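Local coordinates for endo-1,4-beta-mannanase (Eisenia fetida, PDB 5Y6T), which probably hydrolyses internal beta-1,4-mannosidic bonds of mannan polysaccharides, as a cold-adapted member of glycoside hydrolase family 5, at residues Met24-Phe38 / Gly63-Thr77. Sequence-based numbering, arbitrary orientation. Where two conformers were deposited one is given.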
# COMPACT_ATOMS: atom_id res chain seq x y z
N MET A 24 -7.69 6.42 8.15
CA MET A 24 -6.26 6.29 8.33
C MET A 24 -5.56 7.58 7.88
O MET A 24 -5.44 7.86 6.68
CB MET A 24 -5.72 5.11 7.48
CG MET A 24 -6.35 3.77 7.81
SD MET A 24 -5.92 3.14 9.44
CE MET A 24 -7.31 3.74 10.42
N SER A 25 -5.06 8.34 8.84
CA SER A 25 -4.38 9.59 8.58
C SER A 25 -2.92 9.48 8.95
O SER A 25 -2.63 9.15 10.06
CB SER A 25 -5.01 10.73 9.36
OG SER A 25 -4.35 11.96 9.17
N GLY A 26 -2.02 9.62 8.00
CA GLY A 26 -0.63 9.38 8.30
C GLY A 26 0.29 9.62 7.14
O GLY A 26 -0.02 10.43 6.28
N MET A 27 1.46 9.03 7.21
CA MET A 27 2.47 9.22 6.16
C MET A 27 2.98 7.91 5.64
O MET A 27 3.11 6.94 6.40
CB MET A 27 3.69 10.02 6.72
CG MET A 27 3.32 11.35 7.32
SD MET A 27 4.87 12.25 7.71
CE MET A 27 4.29 13.51 8.83
N ASN A 28 3.31 7.92 4.35
CA ASN A 28 4.21 6.95 3.86
C ASN A 28 5.57 7.24 4.50
O ASN A 28 5.97 8.41 4.52
CB ASN A 28 4.38 7.06 2.35
CG ASN A 28 3.19 6.59 1.59
OD1 ASN A 28 3.14 5.44 1.19
ND2 ASN A 28 2.26 7.50 1.30
N ILE A 29 6.24 6.21 4.97
CA ILE A 29 7.65 6.40 5.51
C ILE A 29 8.56 6.91 4.36
O ILE A 29 9.20 7.94 4.56
CB ILE A 29 8.20 5.26 6.34
CG1 ILE A 29 7.23 4.96 7.47
CG2 ILE A 29 9.58 5.57 6.89
CD1 ILE A 29 6.83 6.15 8.29
N ALA A 30 8.60 6.30 3.18
CA ALA A 30 8.22 4.89 2.91
C ALA A 30 9.35 3.90 3.26
O ALA A 30 9.15 2.68 3.27
CB ALA A 30 7.80 4.72 1.50
N TRP A 31 10.50 4.43 3.60
CA TRP A 31 11.68 3.69 4.00
C TRP A 31 12.62 4.60 4.75
O TRP A 31 12.43 5.79 4.78
CB TRP A 31 12.47 3.12 2.83
CG TRP A 31 12.92 4.18 1.82
CD1 TRP A 31 14.01 4.99 1.91
CD2 TRP A 31 12.21 4.58 0.66
NE1 TRP A 31 14.05 5.84 0.82
CE2 TRP A 31 12.94 5.61 0.04
CE3 TRP A 31 10.99 4.17 0.09
CZ2 TRP A 31 12.54 6.21 -1.19
CZ3 TRP A 31 10.59 4.77 -1.12
CH2 TRP A 31 11.33 5.79 -1.72
N GLN A 32 13.60 3.99 5.40
CA GLN A 32 14.79 4.73 5.92
C GLN A 32 15.96 4.41 5.02
O GLN A 32 16.51 5.29 4.34
CB GLN A 32 15.07 4.35 7.37
CG GLN A 32 16.30 4.99 8.02
CD GLN A 32 16.21 6.50 8.13
OE1 GLN A 32 15.15 7.10 8.05
NE2 GLN A 32 17.37 7.13 8.28
N ASN A 33 16.36 3.14 5.01
CA ASN A 33 17.30 2.65 4.02
C ASN A 33 16.53 1.79 3.00
O ASN A 33 16.21 0.65 3.31
CB ASN A 33 18.37 1.82 4.68
CG ASN A 33 19.31 2.65 5.56
OD1 ASN A 33 19.22 3.89 5.57
ND2 ASN A 33 20.16 1.96 6.34
N TYR A 34 16.23 2.35 1.82
CA TYR A 34 15.37 1.69 0.86
C TYR A 34 15.70 0.23 0.59
O TYR A 34 16.83 -0.11 0.18
CB TYR A 34 15.45 2.48 -0.44
CG TYR A 34 14.68 1.93 -1.59
CD1 TYR A 34 13.34 2.29 -1.82
CD2 TYR A 34 15.30 1.13 -2.51
CE1 TYR A 34 12.68 1.79 -2.94
CE2 TYR A 34 14.63 0.65 -3.62
CZ TYR A 34 13.33 1.00 -3.83
OH TYR A 34 12.67 0.49 -4.96
N GLY A 35 14.72 -0.65 0.80
CA GLY A 35 14.82 -2.07 0.58
C GLY A 35 15.71 -2.78 1.58
O GLY A 35 15.85 -3.98 1.50
N ARG A 36 16.25 -2.03 2.57
CA ARG A 36 17.22 -2.59 3.51
C ARG A 36 16.88 -2.19 4.94
O ARG A 36 17.75 -2.03 5.80
CB ARG A 36 18.63 -2.14 3.10
CG ARG A 36 18.99 -2.62 1.72
CD ARG A 36 20.42 -2.28 1.33
NE ARG A 36 20.85 -2.93 0.10
CZ ARG A 36 22.07 -3.45 -0.09
NH1 ARG A 36 22.99 -3.43 0.88
NH2 ARG A 36 22.38 -4.01 -1.25
N ASP A 37 15.59 -2.03 5.21
CA ASP A 37 15.16 -1.65 6.55
C ASP A 37 14.92 -2.83 7.48
O ASP A 37 15.08 -2.74 8.70
CB ASP A 37 13.89 -0.82 6.44
CG ASP A 37 14.17 0.60 6.00
OD1 ASP A 37 15.14 1.18 6.54
OD2 ASP A 37 13.44 1.16 5.20
N PHE A 38 14.40 -3.89 6.91
CA PHE A 38 14.06 -5.12 7.63
C PHE A 38 14.80 -6.31 7.06
O PHE A 38 14.95 -6.44 5.86
CB PHE A 38 12.53 -5.32 7.55
CG PHE A 38 11.75 -4.14 8.08
CD1 PHE A 38 11.48 -3.97 9.40
CD2 PHE A 38 11.25 -3.18 7.19
CE1 PHE A 38 10.79 -2.88 9.87
CE2 PHE A 38 10.52 -2.11 7.64
CZ PHE A 38 10.27 -1.93 8.97
N GLY A 63 -1.16 11.83 13.63
CA GLY A 63 -1.44 10.75 12.68
C GLY A 63 -1.75 9.50 13.44
O GLY A 63 -1.38 9.33 14.64
N ASN A 64 -2.34 8.56 12.74
CA ASN A 64 -2.65 7.27 13.34
C ASN A 64 -2.20 6.07 12.56
O ASN A 64 -2.61 4.96 12.87
CB ASN A 64 -4.17 7.17 13.60
CG ASN A 64 -5.01 7.22 12.32
OD1 ASN A 64 -4.49 6.94 11.19
ND2 ASN A 64 -6.26 7.66 12.45
N SER A 65 -1.41 6.30 11.52
CA SER A 65 -1.04 5.24 10.63
C SER A 65 0.15 5.61 9.82
O SER A 65 0.55 6.78 9.71
CB SER A 65 -2.25 4.88 9.75
OG SER A 65 -2.72 6.04 9.07
N LEU A 66 0.69 4.58 9.16
CA LEU A 66 1.83 4.73 8.29
C LEU A 66 1.89 3.61 7.27
O LEU A 66 1.41 2.52 7.51
CB LEU A 66 3.15 4.85 9.10
CG LEU A 66 3.69 3.63 9.83
CD1 LEU A 66 4.45 2.64 8.94
CD2 LEU A 66 4.47 4.08 11.01
N ARG A 67 2.54 3.88 6.16
CA ARG A 67 2.80 2.90 5.11
C ARG A 67 4.29 2.76 4.91
O ARG A 67 4.99 3.74 4.74
CB ARG A 67 2.12 3.34 3.80
CG ARG A 67 2.27 2.39 2.61
CD ARG A 67 1.25 2.83 1.55
NE ARG A 67 1.32 2.09 0.29
CZ ARG A 67 1.92 2.53 -0.81
NH1 ARG A 67 2.68 3.65 -0.83
NH2 ARG A 67 1.82 1.79 -1.92
N ILE A 68 4.77 1.54 4.94
CA ILE A 68 6.20 1.26 4.88
C ILE A 68 6.49 0.10 3.94
O ILE A 68 5.70 -0.88 3.81
CB ILE A 68 6.76 0.94 6.30
CG1 ILE A 68 8.31 0.90 6.24
CG2 ILE A 68 6.16 -0.33 6.91
CD1 ILE A 68 8.95 1.15 7.58
N TRP A 69 7.62 0.17 3.28
CA TRP A 69 7.96 -0.78 2.21
C TRP A 69 9.07 -1.71 2.64
O TRP A 69 10.00 -1.27 3.36
CB TRP A 69 8.41 -0.05 0.98
CG TRP A 69 7.44 0.88 0.30
CD1 TRP A 69 6.20 1.27 0.73
CD2 TRP A 69 7.65 1.53 -0.95
NE1 TRP A 69 5.65 2.18 -0.18
CE2 TRP A 69 6.52 2.34 -1.21
CE3 TRP A 69 8.71 1.54 -1.87
CZ2 TRP A 69 6.42 3.13 -2.37
CZ3 TRP A 69 8.59 2.31 -3.01
CH2 TRP A 69 7.47 3.09 -3.25
N VAL A 70 9.03 -2.92 2.12
CA VAL A 70 9.99 -3.96 2.58
C VAL A 70 10.87 -4.44 1.44
O VAL A 70 12.02 -3.96 1.36
CB VAL A 70 9.28 -5.14 3.29
CG1 VAL A 70 10.27 -6.17 3.82
CG2 VAL A 70 8.35 -4.64 4.41
N HIS A 71 10.46 -5.34 0.58
CA HIS A 71 11.41 -5.90 -0.39
C HIS A 71 11.79 -4.93 -1.52
O HIS A 71 12.90 -5.04 -2.12
CB HIS A 71 10.90 -7.16 -1.07
CG HIS A 71 10.46 -8.24 -0.12
ND1 HIS A 71 11.28 -8.74 0.87
CD2 HIS A 71 9.35 -9.00 -0.12
CE1 HIS A 71 10.67 -9.76 1.48
NE2 HIS A 71 9.49 -9.92 0.90
N CYS A 72 10.83 -4.08 -1.88
CA CYS A 72 11.05 -3.04 -2.91
C CYS A 72 11.34 -3.70 -4.25
O CYS A 72 10.48 -4.43 -4.79
CB CYS A 72 12.13 -2.02 -2.46
SG CYS A 72 11.62 -1.09 -0.99
N ASP A 73 12.54 -3.60 -4.77
CA ASP A 73 12.86 -4.21 -6.06
C ASP A 73 13.50 -5.60 -5.94
O ASP A 73 13.91 -6.16 -6.89
CB ASP A 73 13.85 -3.29 -6.83
CG ASP A 73 15.16 -3.08 -6.06
OD1 ASP A 73 15.40 -3.67 -5.02
OD2 ASP A 73 15.99 -2.31 -6.51
N GLY A 74 13.51 -6.18 -4.74
CA GLY A 74 14.08 -7.52 -4.49
C GLY A 74 15.61 -7.59 -4.46
O GLY A 74 16.16 -8.66 -4.55
N GLY A 75 16.26 -6.42 -4.38
CA GLY A 75 17.70 -6.35 -4.42
C GLY A 75 18.41 -6.82 -3.18
O GLY A 75 19.55 -7.25 -3.28
N TYR A 76 17.73 -6.82 -2.03
CA TYR A 76 18.33 -7.26 -0.79
C TYR A 76 17.60 -8.38 -0.08
O TYR A 76 18.23 -9.26 0.45
CB TYR A 76 18.43 -6.07 0.11
CG TYR A 76 19.28 -6.14 1.37
CD1 TYR A 76 20.68 -6.33 1.33
CD2 TYR A 76 18.69 -5.97 2.63
CE1 TYR A 76 21.43 -6.29 2.47
CE2 TYR A 76 19.42 -5.99 3.78
CZ TYR A 76 20.78 -6.11 3.71
OH TYR A 76 21.50 -6.07 4.91
N THR A 77 16.27 -8.31 -0.06
CA THR A 77 15.38 -9.34 0.39
C THR A 77 14.32 -9.52 -0.68
O THR A 77 14.06 -8.58 -1.47
CB THR A 77 14.70 -8.97 1.71
OG1 THR A 77 13.88 -7.80 1.55
CG2 THR A 77 15.77 -8.78 2.86
O HOH W 1 14.56 0.19 -6.96
O HOH W 2 14.33 -5.75 3.16
O HOH W 3 15.32 -5.45 -0.97
O HOH W 4 12.60 -0.44 3.03
O HOH W 5 13.26 -3.08 3.91
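Asn28 and Arg67 run side by side from neighbouring parallel strands, and NH1 of Arg67 gives a 2.7 Å bond to OD1 of Asn28. The oxygen sits in the guanidinium plane, whereas the amide is turned nearly perpendicular to it (88°). Arg67 reaches this far because its chain is extended from CG to NE, with CG anti to the backbone N (chi1 -179°); beyond Asn28 it also forms salt bridges to Glu163 and Glu297.

The backbones are tied on both sides of this pair: Arg67 N bonds Met27 O, Ile29 N bonds Arg67 O at 2.8 Å, and, past the cis peptide before Ala30, Trp69 N bonds Ala30 O. Ala30 CB sits over the five-membered ring of Trp69, 3.7 Å from its centroid and only 8° off the normal. Trp31 CZ3 comes over the same indole at 3.7 Å from Trp69 CZ3, the two rings oblique to each other. With Trp69 cut back to an alanine, Ala30 and Trp31 would probably lose the ring they rest on, and the Trp31 ring would be likely to shift. Close packing continues at Cys72, which lies over one face of Tyr34, its SG 3.9 Å from the ring centroid and its CB 3.5 Å from Tyr34 CZ.

Beyond this the fit becomes looser and water fills in: one molecule bridges Tyr34 OH, which also meets Asn119, and Asp73 OD2; another links Gly35 N, Asp37 OD2 and Trp69 O. On the solvent side, in one of its two conformers, Arg36 lays CG over the Tyr76 ring.

Strand 20-28, helix 42-60 and strand 65-72 make a beta-alpha-beta unit of the (beta/alpha)8 barrel expected of family 5, and the loops after these strands lie at the C-terminal mouth, where such enzymes bind substrate.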